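Tryptophanyl-tRNA synthetase (Thermus thermophilus, PDB 2EL7) probably attaches tryptophan to its cognate tRNA at the expense of ATP, working as a homodimeric class I aminoacyl-tRNA synthetase. Local coordinates at residues Ile16-Ile29 against Gln177-Gly189. Sequence-based numbering, arbitrary orientation.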
loop_
_atom_site.group_PDB
_atom_site.type_symbol
_atom_site.label_atom_id
_atom_site.label_comp_id
_atom_site.label_asym_id
_atom_site.label_seq_id
_atom_site.Cartn_x
_atom_site.Cartn_y
_atom_site.Cartn_z
ATOM N N ILE A 16 27.091 11.209 18.022
ATOM C CA ILE A 16 27.976 12.133 17.331
ATOM C C ILE A 16 28.341 11.656 15.949
ATOM O O ILE A 16 28.911 12.410 15.144
ATOM C CB ILE A 16 29.272 12.393 18.139
ATOM C CG1 ILE A 16 30.109 11.122 18.237
ATOM C CG2 ILE A 16 28.917 12.922 19.532
ATOM C CD1 ILE A 16 31.469 11.369 18.842
ATOM N N GLY A 17 28.023 10.389 15.689
ATOM C CA GLY A 17 28.291 9.805 14.390
ATOM C C GLY A 17 27.257 10.366 13.430
ATOM O O GLY A 17 27.594 10.819 12.336
ATOM N N ASN A 18 25.993 10.340 13.850
ATOM C CA ASN A 18 24.892 10.883 13.043
ATOM C C ASN A 18 25.143 12.385 12.870
ATOM O O ASN A 18 25.059 12.941 11.775
ATOM C CB ASN A 18 23.543 10.726 13.770
ATOM C CG ASN A 18 23.174 9.273 14.050
ATOM O OD1 ASN A 18 22.697 8.935 15.156
ATOM N ND2 ASN A 18 23.370 8.404 13.054
ATOM N N TYR A 19 25.456 13.033 13.982
ATOM C CA TYR A 19 25.661 14.463 13.990
ATOM C C TYR A 19 26.741 14.964 13.049
ATOM O O TYR A 19 26.450 15.757 12.149
ATOM C CB TYR A 19 25.941 14.935 15.409
ATOM C CG TYR A 19 26.137 16.420 15.497
ATOM C CD1 TYR A 19 25.124 17.296 15.121
ATOM C CD2 TYR A 19 27.343 16.955 15.942
ATOM C CE1 TYR A 19 25.312 18.681 15.182
ATOM C CE2 TYR A 19 27.540 18.331 16.012
ATOM C CZ TYR A 19 26.522 19.186 15.628
ATOM O OH TYR A 19 26.732 20.545 15.676
ATOM N N LEU A 20 27.976 14.514 13.262
ATOM C CA LEU A 20 29.109 14.915 12.438
ATOM C C LEU A 20 28.967 14.609 10.947
ATOM O O LEU A 20 29.655 15.221 10.121
ATOM C CB LEU A 20 30.382 14.261 12.966
ATOM C CG LEU A 20 30.765 14.834 14.330
ATOM C CD1 LEU A 20 31.982 14.129 14.906
ATOM C CD2 LEU A 20 31.038 16.323 14.148
ATOM N N GLY A 21 28.081 13.678 10.596
ATOM C CA GLY A 21 27.922 13.327 9.199
ATOM C C GLY A 21 26.666 13.797 8.475
ATOM O O GLY A 21 26.665 14.832 7.800
ATOM N N ALA A 22 25.589 13.036 8.617
ATOM C CA ALA A 22 24.336 13.331 7.937
ATOM C C ALA A 22 23.626 14.601 8.363
ATOM O O ALA A 22 23.118 15.339 7.518
ATOM C CB ALA A 22 23.390 12.145 8.095
ATOM N N ILE A 23 23.587 14.851 9.668
ATOM C CA ILE A 23 22.907 16.014 10.192
ATOM C C ILE A 23 23.548 17.302 9.711
ATOM O O ILE A 23 22.860 18.244 9.305
ATOM C CB ILE A 23 22.854 15.964 11.748
ATOM C CG1 ILE A 23 21.910 14.839 12.194
ATOM C CG2 ILE A 23 22.326 17.279 12.315
ATOM C CD1 ILE A 23 21.840 14.657 13.675
ATOM N N LYS A 24 24.869 17.351 9.754
ATOM C CA LYS A 24 25.572 18.533 9.297
ATOM C C LYS A 24 25.184 18.798 7.841
ATOM O O LYS A 24 25.068 19.953 7.426
ATOM C CB LYS A 24 27.085 18.339 9.424
ATOM C CG LYS A 24 27.904 19.314 8.590
ATOM C CD LYS A 24 29.370 19.349 9.046
ATOM C CE LYS A 24 29.547 20.157 10.348
ATOM N NZ LYS A 24 28.660 19.719 11.482
ATOM N N GLN A 25 24.948 17.733 7.077
ATOM C CA GLN A 25 24.587 17.906 5.682
ATOM C C GLN A 25 23.135 18.341 5.525
ATOM O O GLN A 25 22.807 19.184 4.681
ATOM C CB GLN A 25 24.844 16.615 4.908
ATOM C CG GLN A 25 24.606 16.748 3.421
ATOM C CD GLN A 25 24.856 15.445 2.676
ATOM O OE1 GLN A 25 24.213 14.420 2.948
ATOM N NE2 GLN A 25 25.799 15.474 1.727
ATOM N N TRP A 26 22.264 17.752 6.337
ATOM C CA TRP A 26 20.844 18.089 6.301
ATOM C C TRP A 26 20.686 19.573 6.581
ATOM O O TRP A 26 19.875 20.252 5.959
ATOM C CB TRP A 26 20.066 17.304 7.366
ATOM C CG TRP A 26 19.975 15.847 7.107
ATOM C CD1 TRP A 26 20.310 15.191 5.952
ATOM C CD2 TRP A 26 19.455 14.850 7.999
ATOM N NE1 TRP A 26 20.025 13.852 6.071
ATOM C CE2 TRP A 26 19.498 13.615 7.316
ATOM C CE3 TRP A 26 18.955 14.882 9.309
ATOM C CZ2 TRP A 26 19.060 12.422 7.895
ATOM C CZ3 TRP A 26 18.521 13.695 9.885
ATOM C CH2 TRP A 26 18.576 12.480 9.176
ATOM N N VAL A 27 21.461 20.057 7.549
ATOM C CA VAL A 27 21.438 21.469 7.924
ATOM C C VAL A 27 21.841 22.323 6.719
ATOM O O VAL A 27 21.207 23.352 6.437
ATOM C CB VAL A 27 22.400 21.733 9.126
ATOM C CG1 VAL A 27 22.498 23.208 9.398
ATOM C CG2 VAL A 27 21.876 21.032 10.382
ATOM N N ALA A 28 22.883 21.894 6.000
ATOM C CA ALA A 28 23.333 22.644 4.817
ATOM C C ALA A 28 22.248 22.680 3.750
ATOM O O ALA A 28 22.027 23.713 3.125
ATOM C CB ALA A 28 24.658 22.046 4.220
ATOM N N ILE A 29 21.560 21.557 3.549
ATOM C CA ILE A 29 20.497 21.486 2.552
ATOM C C ILE A 29 19.354 22.421 2.909
ATOM O O ILE A 29 18.752 23.044 2.037
ATOM C CB ILE A 29 19.994 20.065 2.417
ATOM C CG1 ILE A 29 21.100 19.217 1.766
ATOM C CG2 ILE A 29 18.690 20.038 1.604
ATOM C CD1 ILE A 29 21.022 17.729 2.119
ATOM N N GLN A 177 18.094 11.609 -7.769
ATOM C CA GLN A 177 19.498 11.260 -7.712
ATOM C C GLN A 177 19.936 11.177 -6.260
ATOM O O GLN A 177 19.467 11.948 -5.420
ATOM C CB GLN A 177 20.336 12.295 -8.461
ATOM C CG GLN A 177 20.421 12.022 -9.951
ATOM C CD GLN A 177 21.052 13.172 -10.711
ATOM O OE1 GLN A 177 22.070 13.729 -10.281
ATOM N NE2 GLN A 177 20.458 13.532 -11.857
ATOM N N ALA A 178 20.810 10.219 -5.974
ATOM C CA ALA A 178 21.342 10.026 -4.638
ATOM C C ALA A 178 22.359 11.123 -4.337
ATOM O O ALA A 178 23.114 11.551 -5.221
ATOM C CB ALA A 178 22.013 8.683 -4.541
ATOM N N LEU A 179 22.355 11.605 -3.099
ATOM C CA LEU A 179 23.315 12.618 -2.681
ATOM C C LEU A 179 24.142 11.961 -1.594
ATOM O O LEU A 179 23.637 11.712 -0.492
ATOM C CB LEU A 179 22.616 13.856 -2.107
ATOM C CG LEU A 179 23.506 14.946 -1.476
ATOM C CD1 LEU A 179 24.448 15.511 -2.543
ATOM C CD2 LEU A 179 22.636 16.070 -0.893
ATOM N N LEU A 180 25.394 11.651 -1.916
ATOM C CA LEU A 180 26.290 11.034 -0.946
ATOM C C LEU A 180 26.923 12.124 -0.098
ATOM O O LEU A 180 26.748 13.310 -0.369
ATOM C CB LEU A 180 27.360 10.218 -1.661
ATOM C CG LEU A 180 26.755 9.007 -2.374
ATOM C CD1 LEU A 180 27.787 8.297 -3.223
ATOM C CD2 LEU A 180 26.204 8.069 -1.341
ATOM N N ASN A 181 27.686 11.711 0.904
ATOM C CA ASN A 181 28.317 12.632 1.847
ATOM C C ASN A 181 29.765 12.202 2.157
ATOM O O ASN A 181 30.119 11.917 3.320
ATOM C CB ASN A 181 27.452 12.627 3.117
ATOM C CG ASN A 181 27.837 13.696 4.104
ATOM O OD1 ASN A 181 28.325 14.757 3.727
ATOM N ND2 ASN A 181 27.589 13.429 5.386
ATOM N N PRO A 182 30.630 12.181 1.125
ATOM C CA PRO A 182 32.041 11.786 1.226
ATOM C C PRO A 182 32.877 12.633 2.187
ATOM O O PRO A 182 33.775 12.116 2.867
ATOM C CB PRO A 182 32.524 11.896 -0.208
ATOM C CG PRO A 182 31.776 13.102 -0.692
ATOM C CD PRO A 182 30.371 12.830 -0.175
ATOM N N GLU A 183 32.587 13.929 2.248
ATOM C CA GLU A 183 33.326 14.809 3.137
ATOM C C GLU A 183 33.063 14.557 4.630
ATOM O O GLU A 183 33.762 15.099 5.479
ATOM C CB GLU A 183 33.035 16.272 2.796
ATOM C CG GLU A 183 34.146 16.922 1.975
ATOM C CD GLU A 183 35.546 16.564 2.499
ATOM O OE1 GLU A 183 35.970 15.396 2.321
ATOM O OE2 GLU A 183 36.222 17.440 3.096
ATOM N N ALA A 184 32.068 13.726 4.939
ATOM C CA ALA A 184 31.718 13.425 6.318
ATOM C C ALA A 184 32.647 12.408 6.932
ATOM O O ALA A 184 33.104 11.486 6.275
ATOM C CB ALA A 184 30.298 12.917 6.401
ATOM N N PRO A 185 32.934 12.561 8.224
ATOM C CA PRO A 185 33.820 11.643 8.937
ATOM C C PRO A 185 33.160 10.299 9.222
ATOM O O PRO A 185 31.954 10.223 9.481
ATOM C CB PRO A 185 34.117 12.394 10.234
ATOM C CG PRO A 185 33.873 13.837 9.871
ATOM C CD PRO A 185 32.653 13.754 9.036
ATOM N N ARG A 186 33.942 9.233 9.163
ATOM C CA ARG A 186 33.399 7.922 9.484
ATOM C C ARG A 186 33.829 7.747 10.945
ATOM O O ARG A 186 34.960 7.341 11.239
ATOM C CB ARG A 186 33.998 6.841 8.567
ATOM C CG ARG A 186 33.966 7.210 7.064
ATOM C CD ARG A 186 32.545 7.547 6.532
ATOM N NE ARG A 186 32.564 8.310 5.271
ATOM C CZ ARG A 186 33.026 7.855 4.103
ATOM N NH1 ARG A 186 33.001 8.634 3.027
ATOM N NH2 ARG A 186 33.509 6.620 4.003
ATOM N N VAL A 187 32.911 8.096 11.846
ATOM C CA VAL A 187 33.134 8.064 13.288
ATOM C C VAL A 187 33.221 6.700 13.974
ATOM O O VAL A 187 32.273 5.918 13.964
ATOM C CB VAL A 187 32.055 8.897 13.998
ATOM C CG1 VAL A 187 32.396 9.047 15.465
ATOM C CG2 VAL A 187 31.927 10.264 13.310
ATOM N N PRO A 188 34.376 6.405 14.592
ATOM C CA PRO A 188 34.639 5.149 15.303
ATOM C C PRO A 188 33.931 5.011 16.658
ATOM O O PRO A 188 33.764 5.991 17.383
ATOM C CB PRO A 188 36.158 5.152 15.444
ATOM C CG PRO A 188 36.488 6.606 15.496
ATOM C CD PRO A 188 35.615 7.174 14.413
ATOM N N GLY A 189 33.529 3.785 16.990
ATOM C CA GLY A 189 32.837 3.527 18.239
ATOM C C GLY A 189 33.722 3.589 19.469
ATOM O O GLY A 189 34.940 3.558 19.354
HETATM O O HOH W 1 29.798 10.300 10.781
HETATM O O HOH W 2 24.464 11.669 1.966
#
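The side chains of Gln25 and Asn181 run antiparallel alongside each other, their amide planes 38° apart, and each amide bonds to the backbone of the opposite segment; together these bonds hold a loop to the first helix of a class I synthetase Rossmann fold. That helix opens within the HIGH motif, and the example illustrates how a chain leaving a strand can be held along a helix by a few polar grips and small apolar ones. Gln25 NE2 donates to Leu180 O at 3.2 Å, a fairly straight bond (162°) whose donor stands above the carbonyl plane. Reach comes from an extended chain, with CG anti to the backbone N (chi1 -175°). Asn181 answers with a weak bond, its ND2 lying 2.9 Å from Gly21 O.

Further along the helix, Ile29 CD1 and Leu179 CD2 meet tip to tip at 3.8 Å. Toward the start of the helix, the two glycines present bare CA atoms to the small side chains of the loop: Ala184 CB sits 3.7 Å from Gly21 CA, and Val187 lays CG2 against Gly17 CA while its side chain crosses that of Ile16 at about a right angle, CG1 against CG1. Gly17 and Val187 are both predicted to bind ATP, so this end of the contact probably borders the nucleotide site.

In the next shell, the type I turn from Asn181 to Ala184, closed by Ala184 N to Asn181 O, brings the asparagine amide and the alanine methyl to Gly21, the amide at its O and the methyl at its CA. Strand 177-179 pairs in parallel with strand 144-146, while Tyr246 of helix 239-247 touches both Leu20 and Val187. Between helix and loop, one water donates to Gly17 O at 2.7 Å and also to Pro185 O, bridging the two backbones.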